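Long-range contacts in pectinesterase (Sitophilus oryzae, PDB 4PMH), which catalyses the hydrolysis of methyl esters in pectin, releasing methanol, and probably plays an important role in the digestion of plant cell walls: residues Asn163-Asn168 / Asn192-Gly197; Thr219-Asp224 / Cys239-Lys244; Thr25-Trp30 / Ser233-Ser238. All blocks are in the same frame, centred on the assembly; numbering follows the deposited sequence.

Interaction 1: Asn163-Asn168 / Asn192-Gly197; sequences NLSIEN and NARLLG
The guanidinium of R194 presents an edge to S165: OG sits 22° out of the guanidinium plane and accepts a hydrogen bond from NH1 at 2.8 Å. On one face, toward its rim, rests L196 CD2, 3.9 Å above the plane. The long arginine side chain suits this place because it can fold back on itself: a bend at chi3 (56°) returns the charged end to the neighbouring strand. S165 is small enough to fit beside its edge, and its OG is also hydrogen-bonded to P98 O. The other flat groups are the amides of N163 and N192, which run side by side with planes only 4° apart. N163 OD1 and N192 ND2 face each other at a poor angle for direct bonding. A water joins them instead, donating to OD1 at 2.8 Å and accepting from ND2 at 2.9 Å, while N163 ND2 reaches G93 O and G95 O.

Beyond the asparagines, I166 N bonds to R194 O at 2.9 Å, and three further backbone bonds continue the parallel pairing. E167 lays its aliphatic part against L196, with the CB atoms 4.0 Å apart, and its OE1 goes to T104. The opposite face carries I166 and L195; I166 CD1 meets L195 CD2 at 3.8 Å, and both side chains lie against L181, as branched apolar chains should in an interior.

Both asparagines have positive phi, a conformation asparagine tolerates well, and each stands at the bend before its strand. Asparagines stacked at equivalent turns and bridged by a water, leading into strands paired in parallel and in register on successive coils, fit the right-handed parallel beta-helix of pectinesterases.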
ATOM      1  N   ASN A 163      12.424   9.259   1.014  1.00 12.23           N
ATOM      2  CA  ASN A 163      12.775  10.326   0.076  1.00 12.40           C
ATOM      3  C   ASN A 163      12.947   9.850  -1.379  1.00 12.16           C
ATOM      4  O   ASN A 163      13.938  10.114  -2.027  1.00 12.01           O
ATOM      5  CB  ASN A 163      14.047  11.048   0.559  1.00 13.54           C
ATOM      6  CG  ASN A 163      14.289  12.364  -0.170  1.00 14.74           C
ATOM      7  OD1 ASN A 163      13.346  13.061  -0.525  1.00 17.23           O
ATOM      8  ND2 ASN A 163      15.546  12.710  -0.379  1.00 16.02           N
ATOM      9  N   LEU A 164      11.957   9.173  -1.916  1.00 11.67           N
ATOM     10  CA  LEU A 164      12.060   8.766  -3.295  1.00 12.08           C
ATOM     11  C   LEU A 164      10.672   8.460  -3.829  1.00 11.77           C
ATOM     12  O   LEU A 164       9.693   8.399  -3.070  1.00 11.78           O
ATOM     13  CB  LEU A 164      13.015   7.561  -3.429  1.00 12.65           C
ATOM     14  CG  LEU A 164      12.736   6.316  -2.585  1.00 13.33           C
ATOM     15  CD1 LEU A 164      11.567   5.519  -3.158  1.00 13.74           C
ATOM     16  CD2 LEU A 164      13.971   5.432  -2.487  1.00 14.06           C
ATOM     17  N   SER A 165      10.600   8.299  -5.137  1.00 12.03           N
ATOM     18  CA  SER A 165       9.342   8.076  -5.829  1.00 12.19           C
ATOM     19  C   SER A 165       9.365   6.707  -6.504  1.00 11.96           C
ATOM     20  O   SER A 165      10.329   6.357  -7.202  1.00 12.05           O
ATOM     21  CB  SER A 165       9.138   9.165  -6.887  1.00 12.43           C
ATOM     22  OG  SER A 165       9.048  10.474  -6.330  1.00 12.13           O
ATOM     23  N   ILE A 166       8.288   5.951  -6.342  1.00 11.70           N
ATOM     24  CA  ILE A 166       8.145   4.673  -7.001  1.00 11.77           C
ATOM     25  C   ILE A 166       6.879   4.715  -7.827  1.00 12.13           C
ATOM     26  O   ILE A 166       5.815   5.060  -7.318  1.00 11.76           O
ATOM     27  CB  ILE A 166       8.037   3.483  -6.002  1.00 11.39           C
ATOM     28  CG1 ILE A 166       9.203   3.479  -4.997  1.00 11.52           C
ATOM     29  CG2 ILE A 166       8.011   2.169  -6.750  1.00 11.08           C
ATOM     30  CD1 ILE A 166       8.972   2.624  -3.771  1.00 11.53           C
ATOM     31  N   GLU A 167       6.988   4.328  -9.089  1.00 12.61           N
ATOM     32  CA  GLU A 167       5.872   4.423  -9.995  1.00 13.47           C
ATOM     33  C   GLU A 167       5.736   3.190 -10.857  1.00 13.02           C
ATOM     34  O   GLU A 167       6.712   2.704 -11.416  1.00 13.02           O
ATOM     35  CB  GLU A 167       6.053   5.642 -10.919  1.00 14.00           C
ATOM     36  CG  GLU A 167       5.037   5.696 -12.048  1.00 14.84           C
ATOM     37  CD  GLU A 167       5.155   6.972 -12.835  1.00 15.73           C
ATOM     38  OE1 GLU A 167       6.282   7.277 -13.271  1.00 15.69           O
ATOM     39  OE2 GLU A 167       4.126   7.666 -12.987  1.00 17.35           O
ATOM     40  N   ASN A 168       4.504   2.714 -10.991  1.00 13.59           N
ATOM     41  CA  ASN A 168       4.161   1.810 -12.085  1.00 13.65           C
ATOM     42  C   ASN A 168       3.123   2.537 -12.954  1.00 14.42           C
ATOM     43  O   ASN A 168       1.979   2.749 -12.555  1.00 13.78           O
ATOM     44  CB  ASN A 168       3.666   0.469 -11.551  1.00 13.51           C
ATOM     45  CG  ASN A 168       3.607  -0.610 -12.625  1.00 12.89           C
ATOM     46  OD1 ASN A 168       3.441  -0.320 -13.820  1.00 12.13           O
ATOM     47  ND2 ASN A 168       3.760  -1.865 -12.202  1.00 12.34           N
ATOM     48  N   ASN A 192       8.404  10.041   3.693  1.00 14.27           N
ATOM     49  CA  ASN A 192       8.690  11.098   2.733  1.00 15.25           C
ATOM     50  C   ASN A 192       8.838  10.545   1.312  1.00 14.60           C
ATOM     51  O   ASN A 192       9.786  10.839   0.613  1.00 14.36           O
ATOM     52  CB  ASN A 192       9.938  11.890   3.153  1.00 16.89           C
ATOM     53  CG  ASN A 192      10.107  13.182   2.360  1.00 20.08           C
ATOM     54  OD1 ASN A 192       9.129  13.867   2.020  1.00 22.31           O
ATOM     55  ND2 ASN A 192      11.357  13.519   2.047  1.00 21.30           N
ATOM     56  N   ALA A 193       7.873   9.746   0.892  1.00 14.35           N
ATOM     57  CA  ALA A 193       7.936   9.089  -0.395  1.00 13.66           C
ATOM     58  C   ALA A 193       6.718   9.423  -1.209  1.00 13.88           C
ATOM     59  O   ALA A 193       5.742  10.007  -0.701  1.00 13.24           O
ATOM     60  CB  ALA A 193       8.049   7.576  -0.197  1.00 14.03           C
ATOM     61  N   ARG A 194       6.785   9.064  -2.488  1.00 13.30           N
ATOM     62  CA  ARG A 194       5.705   9.280  -3.427  1.00 14.12           C
ATOM     63  C   ARG A 194       5.481   7.938  -4.150  1.00 13.18           C
ATOM     64  O   ARG A 194       6.417   7.384  -4.724  1.00 12.34           O
ATOM     65  CB  ARG A 194       6.094  10.395  -4.430  1.00 15.63           C
ATOM     66  CG  ARG A 194       6.426  11.765  -3.815  1.00 17.06           C
ATOM     67  CD  ARG A 194       6.907  12.813  -4.831  1.00 18.06           C
ATOM     68  NE  ARG A 194       5.958  13.022  -5.931  1.00 19.76           N
ATOM     69  CZ  ARG A 194       6.137  12.673  -7.217  1.00 22.29           C
ATOM     70  NH1 ARG A 194       7.258  12.101  -7.659  1.00 22.81           N
ATOM     71  NH2 ARG A 194       5.162  12.912  -8.096  1.00 24.32           N
ATOM     72  N   LEU A 195       4.265   7.417  -4.092  1.00 13.08           N
ATOM     73  CA  LEU A 195       3.929   6.118  -4.636  1.00 13.04           C
ATOM     74  C   LEU A 195       2.839   6.340  -5.693  1.00 13.27           C
ATOM     75  O   LEU A 195       1.760   6.828  -5.366  1.00 13.43           O
ATOM     76  CB  LEU A 195       3.478   5.172  -3.493  1.00 13.16           C
ATOM     77  CG  LEU A 195       4.438   5.063  -2.293  1.00 13.34           C
ATOM     78  CD1 LEU A 195       3.793   4.285  -1.161  1.00 13.14           C
ATOM     79  CD2 LEU A 195       5.751   4.413  -2.713  1.00 13.74           C
ATOM     80  N   LEU A 196       3.143   6.031  -6.964  1.00 12.89           N
ATOM     81  CA  LEU A 196       2.343   6.500  -8.089  1.00 12.99           C
ATOM     82  C   LEU A 196       1.859   5.356  -8.978  1.00 13.09           C
ATOM     83  O   LEU A 196       2.623   4.510  -9.399  1.00 11.94           O
ATOM     84  CB  LEU A 196       3.140   7.478  -8.963  1.00 13.89           C
ATOM     85  CG  LEU A 196       4.044   8.534  -8.301  1.00 14.50           C
ATOM     86  CD1 LEU A 196       4.866   9.270  -9.352  1.00 15.38           C
ATOM     87  CD2 LEU A 196       3.258   9.514  -7.449  1.00 14.97           C
ATOM     88  N   GLY A 197       0.582   5.354  -9.271  1.00 13.38           N
ATOM     89  CA  GLY A 197       0.037   4.330 -10.109  1.00 14.02           C
ATOM     90  C   GLY A 197      -1.393   4.650 -10.403  1.00 14.71           C
ATOM     91  O   GLY A 197      -1.816   5.804 -10.307  1.00 14.67           O
TER
HETATM   92  O   HOH W   1      13.163  15.472   0.927  1.00 36.24           O

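Interaction 2: Thr219-Asp224 / Cys239-Lys244; sequences TYIEGD and CTFYVK
I221 and F241 form the tightly packed side of this contact, lying side by side and pointing the same way into the interior. I221 CD1 comes within 3.6 Å of F241 CE2, and the F241 ring is further enclosed by F236 and F255, each edge-to-face with it. Branched and aromatic hydrocarbon suits a buried layer lined by other apolar side chains, such as V228 and I274. V243 follows on the same face, next to G223, which has no side chain to add there.

Between the two faces run the backbone bonds of a parallel ladder, such as Y242 N to I221 O at 2.8 Å. The segments are neighbouring coils of the parallel beta-helix, so each strand matches its successor residue for residue, 19° from exactly parallel.

The other face is partly exposed and more mixed in character. A chi1 of 175° turns the Y220 ring away from its own backbone N and along the sheet, and its hydroxyl lies against the root of the next coil's tyrosine, OH to Y242 CG 3.3 Å. The same OH donates a very short bond, 2.5 Å, to E222 OE2, which lies in the ring plane at the edge. The looseness is at E222 and K244: OE1 and NZ remain 4.0 Å apart, beyond a salt bridge, although the lysine's CD passes OE1 at 3.3 Å. Y242 sends its OH away to D277.

Apart from this open face, at the strand end, D224 is buried near Q199, the presumed transition-state stabiliser, and its OD1 forms a salt bridge with R247.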
ATOM      1  N   THR A 219       3.871  10.734   3.330  1.00 13.29           N
ATOM      2  CA  THR A 219       3.960  10.046   2.067  1.00 13.29           C
ATOM      3  C   THR A 219       2.706  10.307   1.215  1.00 13.72           C
ATOM      4  O   THR A 219       1.569  10.382   1.729  1.00 14.38           O
ATOM      5  CB  THR A 219       4.247   8.552   2.336  1.00 13.02           C
ATOM      6  OG1 THR A 219       5.603   8.424   2.792  1.00 12.52           O
ATOM      7  CG2 THR A 219       4.042   7.680   1.085  1.00 12.83           C
ATOM      8  N   TYR A 220       2.959  10.459  -0.085  1.00 13.37           N
ATOM      9  CA  TYR A 220       1.977  10.781  -1.108  1.00 13.54           C
ATOM     10  C   TYR A 220       1.702   9.527  -1.950  1.00 13.11           C
ATOM     11  O   TYR A 220       2.627   8.913  -2.497  1.00 12.90           O
ATOM     12  CB  TYR A 220       2.526  11.893  -2.032  1.00 14.03           C
ATOM     13  CG  TYR A 220       1.635  12.215  -3.214  1.00 14.54           C
ATOM     14  CD1 TYR A 220       0.569  13.115  -3.087  1.00 15.13           C
ATOM     15  CD2 TYR A 220       1.836  11.609  -4.458  1.00 14.82           C
ATOM     16  CE1 TYR A 220      -0.248  13.415  -4.168  1.00 14.85           C
ATOM     17  CE2 TYR A 220       1.008  11.898  -5.545  1.00 15.00           C
ATOM     18  CZ  TYR A 220      -0.025  12.797  -5.398  1.00 14.40           C
ATOM     19  OH  TYR A 220      -0.858  13.067  -6.459  1.00 14.17           O
ATOM     20  N   ILE A 221       0.433   9.167  -2.066  1.00 12.67           N
ATOM     21  CA  ILE A 221       0.036   7.955  -2.724  1.00 13.05           C
ATOM     22  C   ILE A 221      -1.120   8.261  -3.677  1.00 13.43           C
ATOM     23  O   ILE A 221      -2.141   8.817  -3.250  1.00 13.04           O
ATOM     24  CB  ILE A 221      -0.417   6.874  -1.694  1.00 12.68           C
ATOM     25  CG1 ILE A 221       0.630   6.689  -0.596  1.00 12.67           C
ATOM     26  CG2 ILE A 221      -0.711   5.548  -2.391  1.00 12.84           C
ATOM     27  CD1 ILE A 221       0.140   5.916   0.597  1.00 13.07           C
ATOM     28  N   GLU A 222      -0.971   7.893  -4.953  1.00 13.84           N
ATOM     29  CA  GLU A 222      -2.027   8.140  -5.922  1.00 14.95           C
ATOM     30  C   GLU A 222      -2.417   6.917  -6.716  1.00 14.07           C
ATOM     31  O   GLU A 222      -1.630   6.007  -6.910  1.00 14.50           O
ATOM     32  CB  GLU A 222      -1.687   9.307  -6.888  1.00 17.19           C
ATOM     33  CG  GLU A 222      -0.437   9.162  -7.726  1.00 18.26           C
ATOM     34  CD  GLU A 222      -0.190  10.336  -8.701  1.00 19.23           C
ATOM     35  OE1 GLU A 222       0.218  10.035  -9.841  1.00 20.56           O
ATOM     36  OE2 GLU A 222      -0.381  11.533  -8.348  1.00 18.04           O
ATOM     37  N   GLY A 223      -3.648   6.952  -7.199  1.00 13.78           N
ATOM     38  CA  GLY A 223      -4.221   5.878  -7.978  1.00 13.57           C
ATOM     39  C   GLY A 223      -5.673   6.185  -8.255  1.00 13.71           C
ATOM     40  O   GLY A 223      -6.131   7.307  -8.055  1.00 13.14           O
ATOM     41  N   ASP A 224      -6.399   5.185  -8.711  1.00 14.20           N
ATOM     42  CA  ASP A 224      -7.814   5.336  -8.932  1.00 15.08           C
ATOM     43  C   ASP A 224      -8.640   4.174  -8.414  1.00 15.15           C
ATOM     44  O   ASP A 224      -9.715   4.419  -7.919  1.00 15.10           O
ATOM     45  CB  ASP A 224      -8.133   5.634 -10.401  1.00 16.00           C
ATOM     46  CG  ASP A 224      -7.491   4.656 -11.384  1.00 17.63           C
ATOM     47  OD1 ASP A 224      -7.188   3.484 -11.040  1.00 17.82           O
ATOM     48  OD2 ASP A 224      -7.303   5.088 -12.551  1.00 18.81           O
ATOM     49  N   CYS A 239      -0.201  11.511   5.709  1.00 12.58           N
ATOM     50  CA  CYS A 239      -0.044  11.076   4.331  1.00 12.50           C
ATOM     51  C   CYS A 239      -1.097  11.752   3.484  1.00 12.86           C
ATOM     52  O   CYS A 239      -2.037  12.320   4.015  1.00 12.61           O
ATOM     53  CB  CYS A 239      -0.195   9.557   4.244  1.00 13.00           C
ATOM     54  SG  CYS A 239       1.227   8.623   4.845  1.00 12.97           S
ATOM     55  N   THR A 240      -0.912  11.716   2.162  1.00 12.90           N
ATOM     56  CA  THR A 240      -1.894  12.234   1.235  1.00 13.46           C
ATOM     57  C   THR A 240      -2.243  11.141   0.246  1.00 13.26           C
ATOM     58  O   THR A 240      -1.338  10.525  -0.324  1.00 13.77           O
ATOM     59  CB  THR A 240      -1.376  13.481   0.477  1.00 13.51           C
ATOM     60  OG1 THR A 240      -1.143  14.547   1.407  1.00 13.86           O
ATOM     61  CG2 THR A 240      -2.381  13.967  -0.552  1.00 13.98           C
ATOM     62  N   PHE A 241      -3.540  10.915   0.055  1.00 13.19           N
ATOM     63  CA  PHE A 241      -4.049   9.931  -0.893  1.00 13.58           C
ATOM     64  C   PHE A 241      -4.794  10.691  -1.989  1.00 14.29           C
ATOM     65  O   PHE A 241      -5.757  11.430  -1.693  1.00 14.19           O
ATOM     66  CB  PHE A 241      -5.011   8.952  -0.199  1.00 13.47           C
ATOM     67  CG  PHE A 241      -4.403   8.208   0.960  1.00 12.97           C
ATOM     68  CD1 PHE A 241      -4.400   8.766   2.230  1.00 13.26           C
ATOM     69  CD2 PHE A 241      -3.830   6.952   0.782  1.00 12.77           C
ATOM     70  CE1 PHE A 241      -3.826   8.086   3.304  1.00 13.10           C
ATOM     71  CE2 PHE A 241      -3.245   6.277   1.838  1.00 12.99           C
ATOM     72  CZ  PHE A 241      -3.240   6.849   3.111  1.00 12.97           C
ATOM     73  N   TYR A 242      -4.365  10.521  -3.240  1.00 14.40           N
ATOM     74  CA  TYR A 242      -4.844  11.354  -4.336  1.00 14.62           C
ATOM     75  C   TYR A 242      -5.497  10.493  -5.409  1.00 14.37           C
ATOM     76  O   TYR A 242      -4.839   9.653  -6.023  1.00 13.45           O
ATOM     77  CB  TYR A 242      -3.676  12.148  -4.931  1.00 15.96           C
ATOM     78  CG  TYR A 242      -4.097  13.258  -5.854  1.00 16.89           C
ATOM     79  CD1 TYR A 242      -4.435  12.987  -7.165  1.00 17.69           C
ATOM     80  CD2 TYR A 242      -4.172  14.581  -5.405  1.00 18.05           C
ATOM     81  CE1 TYR A 242      -4.844  13.991  -8.012  1.00 18.89           C
ATOM     82  CE2 TYR A 242      -4.585  15.605  -6.250  1.00 18.70           C
ATOM     83  CZ  TYR A 242      -4.924  15.296  -7.553  1.00 19.24           C
ATOM     84  OH  TYR A 242      -5.317  16.278  -8.436  1.00 20.61           O
ATOM     85  N   VAL A 243      -6.782  10.708  -5.621  1.00 14.29           N
ATOM     86  CA  VAL A 243      -7.552   9.952  -6.588  1.00 15.35           C
ATOM     87  C   VAL A 243      -7.423  10.636  -7.935  1.00 16.90           C
ATOM     88  O   VAL A 243      -7.910  11.739  -8.120  1.00 16.34           O
ATOM     89  CB  VAL A 243      -9.028   9.884  -6.220  1.00 15.24           C
ATOM     90  CG1 VAL A 243      -9.777   8.980  -7.189  1.00 15.54           C
ATOM     91  CG2 VAL A 243      -9.182   9.369  -4.799  1.00 15.37           C
ATOM     92  N   LYS A 244      -6.763   9.965  -8.861  1.00 18.07           N
ATOM     93  CA  LYS A 244      -6.492  10.522 -10.165  1.00 20.86           C
ATOM     94  C   LYS A 244      -7.689  10.355 -11.068  1.00 22.19           C
ATOM     95  O   LYS A 244      -8.462   9.417 -10.931  1.00 21.43           O
ATOM     96  CB  LYS A 244      -5.291   9.825 -10.802  1.00 22.97           C
ATOM     97  CG  LYS A 244      -3.944  10.270 -10.249  1.00 25.38           C
ATOM     98  CD  LYS A 244      -2.795   9.938 -11.196  1.00 29.11           C
ATOM     99  CE  LYS A 244      -2.774  10.820 -12.438  1.00 29.43           C
ATOM    100  NZ  LYS A 244      -2.171  12.170 -12.244  1.00 30.73           N
TER

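Interaction 3: Thr25-Trp30 / Ser233-Ser238; sequences TYLQGW and SAIFES
Q28 and S233 make the polar link of this contact: NE2 donates to S233 OG at 3.1 Å, with the hydroxyl lying almost in the plane of the amide (9° out of it). The same nitrogen donates to Y26 O at 3.0 Å in a straighter bond, so two acceptors fix the rotation of the amide. Glutamine suits this place since an extended chain carries an NH2 group back past the end of its own helix to the strand. Beside it, the apolar half centres on I235. Its CD1 touches Y26 CB at 3.6 Å and L27 CG at 3.8 Å, and the leucine and isoleucine side chains meet at about a right angle. With CG1 anti to the carbonyl carbon (chi1 -64°), the isoleucine extends its longer branch toward the helix.

Farther out, S233 and Y26 have further partners. S233 OG is also hydrogen-bonded to Y265 O, which ties the serine to the neighbouring coil. The Y26 ring is stacked with F268 and edge-to-face with Y265, and its OH meets Q311, so this tyrosine spans several coils.

The helix itself ends here. Q28 has positive phi, and a type I' turn from L27 to W30 is closed by W30 N to L27 O at 2.9 Å. G29 fits the turn because its backbone angles would jam a side chain against the preceding carbonyl oxygen. L27 O also takes a bond from R213. The whole is an N-terminal helical segment laid against the outer side of a long parallel sheet, as a covering on the wall of a parallel beta-helix.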
ATOM      1  N   THR A  25      -1.581   1.527  19.312  1.00 19.21           N
ATOM      2  CA  THR A  25      -2.400   0.373  19.342  1.00 19.18           C
ATOM      3  C   THR A  25      -2.171  -0.483  18.074  1.00 18.66           C
ATOM      4  O   THR A  25      -1.936  -1.701  18.160  1.00 18.24           O
ATOM      5  CB  THR A  25      -3.820   0.895  19.604  1.00 20.78           C
ATOM      6  OG1 THR A  25      -4.158   0.665  20.987  1.00 23.62           O
ATOM      7  CG2 THR A  25      -4.787   0.338  18.729  1.00 20.08           C
ATOM      8  N   TYR A  26      -2.165   0.162  16.914  1.00 17.36           N
ATOM      9  CA  TYR A  26      -1.838  -0.517  15.641  1.00 17.14           C
ATOM     10  C   TYR A  26      -0.384  -1.046  15.566  1.00 17.31           C
ATOM     11  O   TYR A  26      -0.094  -2.053  14.899  1.00 16.35           O
ATOM     12  CB  TYR A  26      -2.175   0.428  14.466  1.00 16.14           C
ATOM     13  CG  TYR A  26      -3.605   0.365  14.002  1.00 15.22           C
ATOM     14  CD1 TYR A  26      -4.611   1.106  14.623  1.00 14.71           C
ATOM     15  CD2 TYR A  26      -3.960  -0.417  12.908  1.00 15.34           C
ATOM     16  CE1 TYR A  26      -5.923   1.033  14.199  1.00 14.13           C
ATOM     17  CE2 TYR A  26      -5.268  -0.495  12.481  1.00 14.49           C
ATOM     18  CZ  TYR A  26      -6.243   0.231  13.129  1.00 14.56           C
ATOM     19  OH  TYR A  26      -7.528   0.152  12.684  1.00 14.03           O
ATOM     20  N   LEU A  27       0.533  -0.380  16.268  1.00 17.49           N
ATOM     21  CA  LEU A  27       1.926  -0.777  16.306  1.00 18.01           C
ATOM     22  C   LEU A  27       2.147  -2.085  17.070  1.00 17.81           C
ATOM     23  O   LEU A  27       3.125  -2.791  16.819  1.00 17.17           O
ATOM     24  CB  LEU A  27       2.796   0.339  16.917  1.00 18.96           C
ATOM     25  CG  LEU A  27       3.170   1.528  16.035  1.00 20.03           C
ATOM     26  CD1 LEU A  27       3.720   2.663  16.907  1.00 21.08           C
ATOM     27  CD2 LEU A  27       4.161   1.122  14.957  1.00 20.33           C
ATOM     28  N   GLN A  28       1.252  -2.397  18.006  1.00 17.88           N
ATOM     29  CA  GLN A  28       1.243  -3.698  18.657  1.00 18.13           C
ATOM     30  C   GLN A  28       2.593  -4.013  19.292  1.00 18.08           C
ATOM     31  O   GLN A  28       3.101  -5.105  19.175  1.00 19.20           O
ATOM     32  CB  GLN A  28       0.849  -4.788  17.645  1.00 18.42           C
ATOM     33  CG  GLN A  28      -0.564  -4.673  17.113  1.00 18.13           C
ATOM     34  CD  GLN A  28      -0.785  -5.538  15.877  1.00 18.34           C
ATOM     35  OE1 GLN A  28      -0.911  -6.756  15.983  1.00 18.32           O
ATOM     36  NE2 GLN A  28      -0.832  -4.911  14.699  1.00 17.43           N
ATOM     37  N   GLY A  29       3.190  -3.027  19.942  1.00 19.56           N
ATOM     38  CA  GLY A  29       4.458  -3.224  20.642  1.00 20.35           C
ATOM     39  C   GLY A  29       5.683  -2.875  19.819  1.00 21.42           C
ATOM     40  O   GLY A  29       6.773  -2.701  20.377  1.00 22.76           O
ATOM     41  N   TRP A  30       5.539  -2.781  18.499  1.00 21.96           N
ATOM     42  CA  TRP A  30       6.655  -2.341  17.679  1.00 22.77           C
ATOM     43  C   TRP A  30       6.970  -0.869  17.969  1.00 24.25           C
ATOM     44  O   TRP A  30       6.085  -0.030  18.021  1.00 25.63           O
ATOM     45  CB  TRP A  30       6.370  -2.559  16.191  1.00 21.80           C
ATOM     46  CG  TRP A  30       7.419  -2.006  15.282  1.00 21.70           C
ATOM     47  CD1 TRP A  30       8.775  -1.957  15.502  1.00 21.09           C
ATOM     48  CD2 TRP A  30       7.202  -1.427  13.991  1.00 21.10           C
ATOM     49  NE1 TRP A  30       9.410  -1.383  14.419  1.00 21.05           N
ATOM     50  CE2 TRP A  30       8.469  -1.052  13.479  1.00 21.49           C
ATOM     51  CE3 TRP A  30       6.068  -1.198  13.214  1.00 20.48           C
ATOM     52  CZ2 TRP A  30       8.618  -0.439  12.229  1.00 21.00           C
ATOM     53  CZ3 TRP A  30       6.220  -0.607  11.963  1.00 20.51           C
ATOM     54  CH2 TRP A  30       7.481  -0.231  11.489  1.00 20.52           C
ATOM     55  N   SER A 233      -0.969  -4.839   8.828  1.00 13.45           N
ATOM     56  CA  SER A 233      -1.277  -3.811   9.796  1.00 13.41           C
ATOM     57  C   SER A 233      -0.507  -2.586   9.362  1.00 14.31           C
ATOM     58  O   SER A 233       0.682  -2.470   9.649  1.00 15.22           O
ATOM     59  CB  SER A 233      -0.849  -4.224  11.198  1.00 13.59           C
ATOM     60  OG  SER A 233      -1.659  -5.265  11.711  1.00 13.61           O
ATOM     61  N   ALA A 234      -1.172  -1.667   8.668  1.00 14.45           N
ATOM     62  CA  ALA A 234      -0.476  -0.532   8.048  1.00 14.11           C
ATOM     63  C   ALA A 234      -1.013   0.785   8.573  1.00 13.88           C
ATOM     64  O   ALA A 234      -2.214   1.032   8.524  1.00 13.01           O
ATOM     65  CB  ALA A 234      -0.602  -0.589   6.532  1.00 14.18           C
ATOM     66  N   ILE A 235      -0.103   1.604   9.100  1.00 13.68           N
ATOM     67  CA  ILE A 235      -0.409   2.914   9.651  1.00 13.76           C
ATOM     68  C   ILE A 235       0.033   3.980   8.656  1.00 13.55           C
ATOM     69  O   ILE A 235       1.163   3.931   8.150  1.00 13.42           O
ATOM     70  CB  ILE A 235       0.340   3.120  10.980  1.00 14.65           C
ATOM     71  CG1 ILE A 235      -0.165   2.106  12.001  1.00 15.81           C
ATOM     72  CG2 ILE A 235       0.211   4.547  11.480  1.00 14.42           C
ATOM     73  CD1 ILE A 235       0.798   1.867  13.146  1.00 16.64           C
ATOM     74  N   PHE A 236      -0.853   4.929   8.371  1.00 12.81           N
ATOM     75  CA  PHE A 236      -0.572   6.030   7.455  1.00 13.04           C
ATOM     76  C   PHE A 236      -0.783   7.309   8.230  1.00 13.21           C
ATOM     77  O   PHE A 236      -1.921   7.669   8.514  1.00 13.80           O
ATOM     78  CB  PHE A 236      -1.530   6.003   6.272  1.00 13.12           C
ATOM     79  CG  PHE A 236      -1.410   4.780   5.427  1.00 13.83           C
ATOM     80  CD1 PHE A 236      -0.538   4.750   4.338  1.00 14.09           C
ATOM     81  CD2 PHE A 236      -2.163   3.648   5.711  1.00 14.09           C
ATOM     82  CE1 PHE A 236      -0.433   3.616   3.554  1.00 14.64           C
ATOM     83  CE2 PHE A 236      -2.051   2.508   4.927  1.00 14.12           C
ATOM     84  CZ  PHE A 236      -1.191   2.496   3.845  1.00 14.63           C
ATOM     85  N   GLU A 237       0.307   7.971   8.610  1.00 13.10           N
ATOM     86  CA  GLU A 237       0.223   9.190   9.421  1.00 13.98           C
ATOM     87  C   GLU A 237       0.782  10.363   8.614  1.00 13.65           C
ATOM     88  O   GLU A 237       1.910  10.282   8.089  1.00 12.89           O
ATOM     89  CB  GLU A 237       0.990   9.016  10.750  1.00 15.05           C
ATOM     90  CG  GLU A 237       1.015  10.267  11.590  1.00 17.16           C
ATOM     91  CD  GLU A 237       1.690  10.103  12.947  1.00 20.61           C
ATOM     92  OE1 GLU A 237       2.353   9.075  13.205  1.00 21.85           O
ATOM     93  OE2 GLU A 237       1.553  11.039  13.772  1.00 25.07           O
ATOM     94  N   SER A 238      -0.003  11.440   8.515  1.00 12.88           N
ATOM     95  CA  SER A 238       0.378  12.636   7.752  1.00 13.05           C
ATOM     96  C   SER A 238       0.669  12.303   6.293  1.00 12.24           C
ATOM     97  O   SER A 238       1.639  12.755   5.726  1.00 12.49           O
ATOM     98  CB  SER A 238       1.547  13.379   8.388  1.00 13.58           C
ATOM     99  OG  SER A 238       1.231  13.657   9.752  1.00 15.96           O
TER

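In the fold
Interactions 1 and 2 belong to one parallel sheet: strands 194-196 and 220-223 are neighbours in it, and L195 N to Y220 O continues the ladder between them. Interaction 3 is centred about 20 Å from the centre of interaction 1 and about 19 Å from that of interaction 2, on another wall of the beta-helix, where a distant N-terminal helix meets strand 233-237. That strand leads directly into 240-243; its inward F236 packs under interaction 2, whereas interaction 3 uses its outer face. Interaction 1 is buried and interaction 2 partly so; both rest on backbone bonds, with mixed polar and apolar outer faces. Interaction 3, also buried, lacks backbone pairing and relies on side chains alone.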